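Local coordinates for ESAT-6-like protein SAG1039 (PDB 3GWK) that is of unknown function but belongs to the WXG100 family of small ESAT-6-like proteins and forms a homodimeric four-helix bundle, at residues A[12-17]-A[77-82]. Sequence-based numbering, arbitrary orientation.
With SO4 (sulfate ion), chain C.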
loop_
_atom_site.group_PDB
_atom_site.type_symbol
_atom_site.label_atom_id
_atom_site.label_comp_id
_atom_site.label_asym_id
_atom_site.label_seq_id
_atom_site.Cartn_x
_atom_site.Cartn_y
_atom_site.Cartn_z
ATOM N N GLU A 12 8.192 -8.212 21.993
ATOM C CA GLU A 12 8.742 -7.840 20.715
ATOM C C GLU A 12 7.866 -8.304 19.568
ATOM O O GLU A 12 7.665 -7.587 18.596
ATOM C CB GLU A 12 10.139 -8.373 20.523
ATOM C CG GLU A 12 11.166 -7.641 21.411
ATOM C CD GLU A 12 12.559 -8.246 21.343
ATOM O OE1 GLU A 12 12.654 -9.487 21.373
ATOM O OE2 GLU A 12 13.525 -7.471 21.327
ATOM N N LEU A 13 7.331 -9.534 19.664
ATOM C CA LEU A 13 6.442 -10.051 18.658
ATOM C C LEU A 13 5.198 -9.127 18.528
ATOM O O LEU A 13 4.766 -8.814 17.441
ATOM C CB LEU A 13 6.021 -11.468 19.000
ATOM C CG LEU A 13 7.099 -12.515 18.827
ATOM C CD1 LEU A 13 6.780 -13.798 19.569
ATOM C CD2 LEU A 13 7.325 -12.804 17.407
ATOM N N ARG A 14 4.642 -8.664 19.654
ATOM C CA ARG A 14 3.488 -7.788 19.654
ATOM C C ARG A 14 3.807 -6.428 19.055
ATOM O O ARG A 14 3.025 -5.859 18.301
ATOM C CB ARG A 14 2.938 -7.678 21.086
ATOM C CG ARG A 14 2.271 -8.979 21.506
ATOM C CD ARG A 14 2.017 -8.987 22.998
ATOM N NE ARG A 14 1.365 -10.259 23.355
ATOM C CZ ARG A 14 1.583 -10.899 24.487
ATOM N NH1 ARG A 14 2.367 -10.390 25.406
ATOM N NH2 ARG A 14 1.007 -12.089 24.662
ATOM N N SER A 15 5.011 -5.919 19.336
ATOM C CA SER A 15 5.368 -4.610 18.783
ATOM C C SER A 15 5.545 -4.719 17.246
ATOM O O SER A 15 5.101 -3.856 16.484
ATOM C CB SER A 15 6.703 -4.227 19.357
ATOM O OG SER A 15 6.513 -3.886 20.698
ATOM N N SER A 16 6.134 -5.823 16.765
ATOM C CA SER A 16 6.238 -6.050 15.332
ATOM C C SER A 16 4.888 -6.194 14.726
ATOM O O SER A 16 4.607 -5.572 13.699
ATOM C CB SER A 16 7.136 -7.250 15.069
ATOM O OG SER A 16 8.485 -7.018 15.380
ATOM N N ALA A 17 3.995 -6.981 15.360
ATOM C CA ALA A 17 2.671 -7.191 14.839
ATOM C C ALA A 17 1.942 -5.898 14.559
ATOM O O ALA A 17 1.264 -5.744 13.577
ATOM C CB ALA A 17 1.845 -8.070 15.829
ATOM N N GLN A 77 -0.604 -13.891 13.079
ATOM C CA GLN A 77 0.322 -14.983 13.444
ATOM C C GLN A 77 1.205 -14.556 14.573
ATOM O O GLN A 77 1.414 -15.326 15.515
ATOM C CB GLN A 77 1.217 -15.407 12.275
ATOM C CG GLN A 77 0.550 -15.870 11.002
ATOM C CD GLN A 77 -0.570 -16.728 11.285
ATOM O OE1 GLN A 77 -0.427 -17.817 11.961
ATOM N NE2 GLN A 77 -1.761 -16.275 10.878
ATOM N N LEU A 78 1.772 -13.344 14.481
ATOM C CA LEU A 78 2.719 -12.892 15.487
ATOM C C LEU A 78 2.020 -12.736 16.836
ATOM O O LEU A 78 2.555 -13.113 17.880
ATOM C CB LEU A 78 3.372 -11.567 15.106
ATOM C CG LEU A 78 4.237 -11.651 13.836
ATOM C CD1 LEU A 78 4.723 -10.299 13.506
ATOM C CD2 LEU A 78 5.370 -12.658 14.019
ATOM N N LEU A 79 0.777 -12.213 16.861
ATOM C CA LEU A 79 0.009 -12.094 18.110
ATOM C C LEU A 79 -0.255 -13.463 18.702
ATOM O O LEU A 79 -0.143 -13.664 19.926
ATOM C CB LEU A 79 -1.327 -11.375 17.877
ATOM C CG LEU A 79 -1.239 -9.926 17.472
ATOM C CD1 LEU A 79 -2.630 -9.376 17.249
ATOM C CD2 LEU A 79 -0.515 -9.079 18.546
ATOM N N LYS A 80 -0.653 -14.411 17.872
ATOM C CA LYS A 80 -0.968 -15.752 18.389
ATOM C C LYS A 80 0.248 -16.442 18.940
ATOM O O LYS A 80 0.180 -17.114 19.967
ATOM C CB LYS A 80 -1.687 -16.530 17.320
ATOM C CG LYS A 80 -3.108 -15.968 17.132
ATOM C CD LYS A 80 -3.817 -16.504 15.926
ATOM C CE LYS A 80 -5.172 -15.798 15.658
ATOM N NZ LYS A 80 -6.138 -16.125 16.733
ATOM N N VAL A 81 1.363 -16.338 18.226
ATOM C CA VAL A 81 2.620 -16.928 18.674
ATOM C C VAL A 81 3.048 -16.264 20.010
ATOM O O VAL A 81 3.448 -16.978 20.907
ATOM C CB VAL A 81 3.659 -16.863 17.592
ATOM C CG1 VAL A 81 5.035 -17.218 18.106
ATOM C CG2 VAL A 81 3.272 -17.735 16.438
ATOM N N ALA A 82 2.937 -14.942 20.100
ATOM C CA ALA A 82 3.290 -14.259 21.319
ATOM C C ALA A 82 2.487 -14.817 22.507
ATOM O O ALA A 82 3.018 -15.084 23.574
ATOM C CB ALA A 82 3.051 -12.764 21.212
HETATM S S SO4 C . -5.349 -17.599 11.779
HETATM O O1 SO4 C . -5.481 -16.109 11.793
HETATM O O2 SO4 C . -5.260 -18.075 13.160
HETATM O O3 SO4 C . -6.472 -18.239 11.056
HETATM O O4 SO4 C . -4.150 -17.969 11.096
HETATM O O HOH W 1 -0.501 -11.401 21.575
#
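Leu13 and Leu78 meet between the antiparallel helix segments 12-17 and 77-82, whose axes come within 8.4 Å, with 165° between their N-to-C directions. The two side chains cross at about a right angle, and Leu13 CD2 lies 3.9 Å from Leu78 CD2. The other branch of Leu78, CD1, reaches over the backbone of Ala17. Leu13 CD1 lies against CA and N of Ala82 and touches Val81 CG1. The small alanine side chains allow close approach: Leu13 CB rests 3.9 Å from Ala82 CB, and Ala17 CB fits against Leu78 CB. Ala17 CB is also 3.7 Å from Leu79 CD2.

Arg14 flanks this apolar seam. From CB, its CG turns anti to the carbonyl carbon (chi1 -71°). The chain then runs extended to NE, and this carries the guanidinium across to the other helix. CG touches Ala82 CB and Leu79 CD2. Arg14 NE passes 3.7 Å from Ala82 CB, a methyl that covers one guanidinium face and also meets CZ. At the edge, Arg14 NE donates in plane to a water at 2.8 Å, which donates to Leu79 O. NH2 comes near the Ala82 carbonyl without bonding it. Salt bridges from NH2 to Asp83 and NH1 to Glu86 probably fix the tip's rotation.

Ile41 of the second subunit packs on Leu78, and OE1 of its Glu37 is hydrogen-bonded to Ser16 OG. Helices 10-44 and 51-95 form the WXG100 helical hairpin; one from each subunit makes the homodimer's four-helix bundle.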